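Long-range contact in inorganic pyrophosphatase (Shewanella sp. AS-11, PDB 6LL8), which probably hydrolyses diphosphate to two phosphates as a manganese-dependent family II pyrophosphatase of the DHH superfamily: residues A24-Q29 / M123-Y128. Residues are numbered along the deposited sequence; the frame is centred on the assembly and turned at random.
Sequences AYLKNQ and MMYDFY
Leu26 and Tyr125 mark the register of two helical segments, 24-29 and 123-128, that run almost parallel at 13° with axes 10.7 Å apart. Leu26 points across the interface and slides past the Tyr125 side chain in reverse: its CB lies over one face of the phenol ring in a CH-pi contact, 4.0 Å from the ring centroid and displaced toward the hydroxyl end. Chi1 of 173° sets Leu26 CG anti to its own nitrogen and carries the branch to the other helix, where Leu26 CD2 meets Met124 CB at 3.7 Å and approaches the Tyr128 ring obliquely. In the DHH domain these helices flank the parallel sheet, and Met124 continues inward to Trp110 and Tyr70 on its strands. Tyr125 OH approaches the edge of the Tyr25 ring, 3.3 Å from Tyr25 CD2, the side chains crossing at about a right angle, and is hydrogen-bonded to the carbonyl oxygen of Ala22, one turn before Leu26. Replacing Tyr125 by an alanine is likely to leave Leu26 CB without its aromatic cover and the Ala22 carbonyl without this donor. Nearer the sheet, one water accepts from Lys27 NZ at 2.7 Å and also hydrogen-bonds Tyr128 OH; Lys27 also salt-bridges Glu32.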
loop_
_atom_site.group_PDB
_atom_site.type_symbol
_atom_site.label_atom_id
_atom_site.label_comp_id
_atom_site.label_asym_id
_atom_site.label_seq_id
_atom_site.Cartn_x
_atom_site.Cartn_y
_atom_site.Cartn_z
ATOM N N ALA A 24 -14.835 -0.031 8.767
ATOM C CA ALA A 24 -15.506 0.579 9.938
ATOM C C ALA A 24 -17.009 0.664 9.685
ATOM O O ALA A 24 -17.811 0.418 10.602
ATOM C CB ALA A 24 -14.932 1.928 10.259
ATOM N N TYR A 25 -17.426 1.036 8.486
ATOM C CA TYR A 25 -18.870 1.132 8.184
ATOM C C TYR A 25 -19.503 -0.230 8.389
ATOM O O TYR A 25 -20.564 -0.366 9.016
ATOM C CB TYR A 25 -19.084 1.653 6.771
ATOM C CG TYR A 25 -20.551 1.707 6.396
ATOM C CD1 TYR A 25 -21.351 2.766 6.764
ATOM C CD2 TYR A 25 -21.142 0.661 5.734
ATOM C CE1 TYR A 25 -22.691 2.759 6.426
ATOM C CE2 TYR A 25 -22.488 0.610 5.434
ATOM C CZ TYR A 25 -23.268 1.686 5.772
ATOM O OH TYR A 25 -24.621 1.682 5.477
ATOM N N LEU A 26 -18.911 -1.275 7.816
ATOM C CA LEU A 26 -19.454 -2.646 7.922
ATOM C C LEU A 26 -19.553 -3.043 9.396
ATOM O O LEU A 26 -20.617 -3.548 9.812
ATOM C CB LEU A 26 -18.529 -3.600 7.177
ATOM C CG LEU A 26 -18.859 -5.083 7.332
ATOM C CD1 LEU A 26 -20.288 -5.394 6.907
ATOM C CD2 LEU A 26 -17.867 -5.916 6.581
ATOM N N LYS A 27 -18.519 -2.848 10.189
ATOM C CA LYS A 27 -18.541 -3.213 11.614
ATOM C C LYS A 27 -19.675 -2.468 12.322
ATOM O O LYS A 27 -20.429 -3.090 13.085
ATOM C CB LYS A 27 -17.188 -2.899 12.245
ATOM C CG LYS A 27 -16.113 -3.897 11.895
ATOM C CD LYS A 27 -16.386 -5.268 12.425
ATOM C CE LYS A 27 -15.152 -6.125 12.521
ATOM N NZ LYS A 27 -15.451 -7.422 13.121
ATOM N N ASN A 28 -19.815 -1.185 12.094
ATOM C CA ASN A 28 -20.918 -0.453 12.746
ATOM C C ASN A 28 -22.266 -1.025 12.310
ATOM O O ASN A 28 -23.178 -1.105 13.140
ATOM C CB ASN A 28 -20.795 1.043 12.507
ATOM C CG ASN A 28 -19.657 1.630 13.313
ATOM O OD1 ASN A 28 -19.578 1.401 14.517
ATOM N ND2 ASN A 28 -18.787 2.400 12.684
ATOM N N GLN A 29 -22.424 -1.396 11.066
ATOM C CA GLN A 29 -23.714 -1.923 10.580
ATOM C C GLN A 29 -24.037 -3.242 11.265
ATOM O O GLN A 29 -25.250 -3.545 11.367
ATOM C CB GLN A 29 -23.740 -2.081 9.067
ATOM C CG GLN A 29 -23.790 -0.772 8.298
ATOM C CD GLN A 29 -24.985 0.107 8.600
ATOM O OE1 GLN A 29 -26.112 -0.308 8.308
ATOM N NE2 GLN A 29 -24.729 1.148 9.375
ATOM N N MET A 123 -15.738 -9.103 0.195
ATOM C CA MET A 123 -16.121 -10.481 0.599
ATOM C C MET A 123 -16.719 -10.468 2.004
ATOM O O MET A 123 -17.639 -11.254 2.271
ATOM C CB MET A 123 -14.920 -11.428 0.600
ATOM C CG MET A 123 -14.373 -11.716 -0.766
ATOM S SD MET A 123 -12.794 -12.606 -0.555
ATOM C CE MET A 123 -12.258 -12.749 -2.257
ATOM N N MET A 124 -16.229 -9.608 2.878
ATOM C CA MET A 124 -16.812 -9.504 4.230
ATOM C C MET A 124 -18.228 -8.937 4.177
ATOM O O MET A 124 -19.137 -9.464 4.847
ATOM C CB MET A 124 -15.898 -8.659 5.111
ATOM C CG MET A 124 -14.528 -9.229 5.282
ATOM S SD MET A 124 -13.368 -8.171 6.185
ATOM C CE MET A 124 -13.989 -8.359 7.837
ATOM N N TYR A 125 -18.463 -7.910 3.381
ATOM C CA TYR A 125 -19.826 -7.391 3.219
ATOM C C TYR A 125 -20.738 -8.514 2.721
ATOM O O TYR A 125 -21.872 -8.634 3.208
ATOM C CB TYR A 125 -19.911 -6.227 2.233
ATOM C CG TYR A 125 -19.568 -4.880 2.804
ATOM C CD1 TYR A 125 -18.274 -4.387 2.839
ATOM C CD2 TYR A 125 -20.592 -4.029 3.165
ATOM C CE1 TYR A 125 -18.002 -3.118 3.316
ATOM C CE2 TYR A 125 -20.337 -2.760 3.649
ATOM C CZ TYR A 125 -19.032 -2.282 3.706
ATOM O OH TYR A 125 -18.812 -1.006 4.162
ATOM N N ASP A 126 -20.274 -9.303 1.762
ATOM C CA ASP A 126 -21.081 -10.409 1.202
ATOM C C ASP A 126 -21.382 -11.418 2.306
ATOM O O ASP A 126 -22.528 -11.915 2.390
ATOM C CB ASP A 126 -20.365 -11.136 0.066
ATOM C CG ASP A 126 -20.137 -10.351 -1.204
ATOM O OD1 ASP A 126 -20.799 -9.370 -1.412
ATOM O OD2 ASP A 126 -19.271 -10.806 -2.006
ATOM N N PHE A 127 -20.404 -11.747 3.110
ATOM C CA PHE A 127 -20.579 -12.743 4.178
ATOM C C PHE A 127 -21.663 -12.281 5.148
ATOM O O PHE A 127 -22.499 -13.096 5.576
ATOM C CB PHE A 127 -19.253 -12.961 4.905
ATOM C CG PHE A 127 -19.355 -13.873 6.095
ATOM C CD1 PHE A 127 -19.521 -15.240 5.948
ATOM C CD2 PHE A 127 -19.326 -13.351 7.379
ATOM C CE1 PHE A 127 -19.643 -16.054 7.064
ATOM C CE2 PHE A 127 -19.452 -14.173 8.481
ATOM C CZ PHE A 127 -19.591 -15.527 8.320
ATOM N N TYR A 128 -21.627 -11.027 5.572
ATOM C CA TYR A 128 -22.590 -10.481 6.549
ATOM C C TYR A 128 -23.908 -10.053 5.897
ATOM O O TYR A 128 -24.850 -9.675 6.606
ATOM C CB TYR A 128 -21.947 -9.313 7.304
ATOM C CG TYR A 128 -20.847 -9.712 8.242
ATOM C CD1 TYR A 128 -21.140 -10.399 9.404
ATOM C CD2 TYR A 128 -19.535 -9.390 7.972
ATOM C CE1 TYR A 128 -20.153 -10.724 10.313
ATOM C CE2 TYR A 128 -18.534 -9.730 8.860
ATOM C CZ TYR A 128 -18.842 -10.382 10.037
ATOM O OH TYR A 128 -17.830 -10.679 10.904
HETATM O O HOH W 1 -15.646 -9.029 10.905
#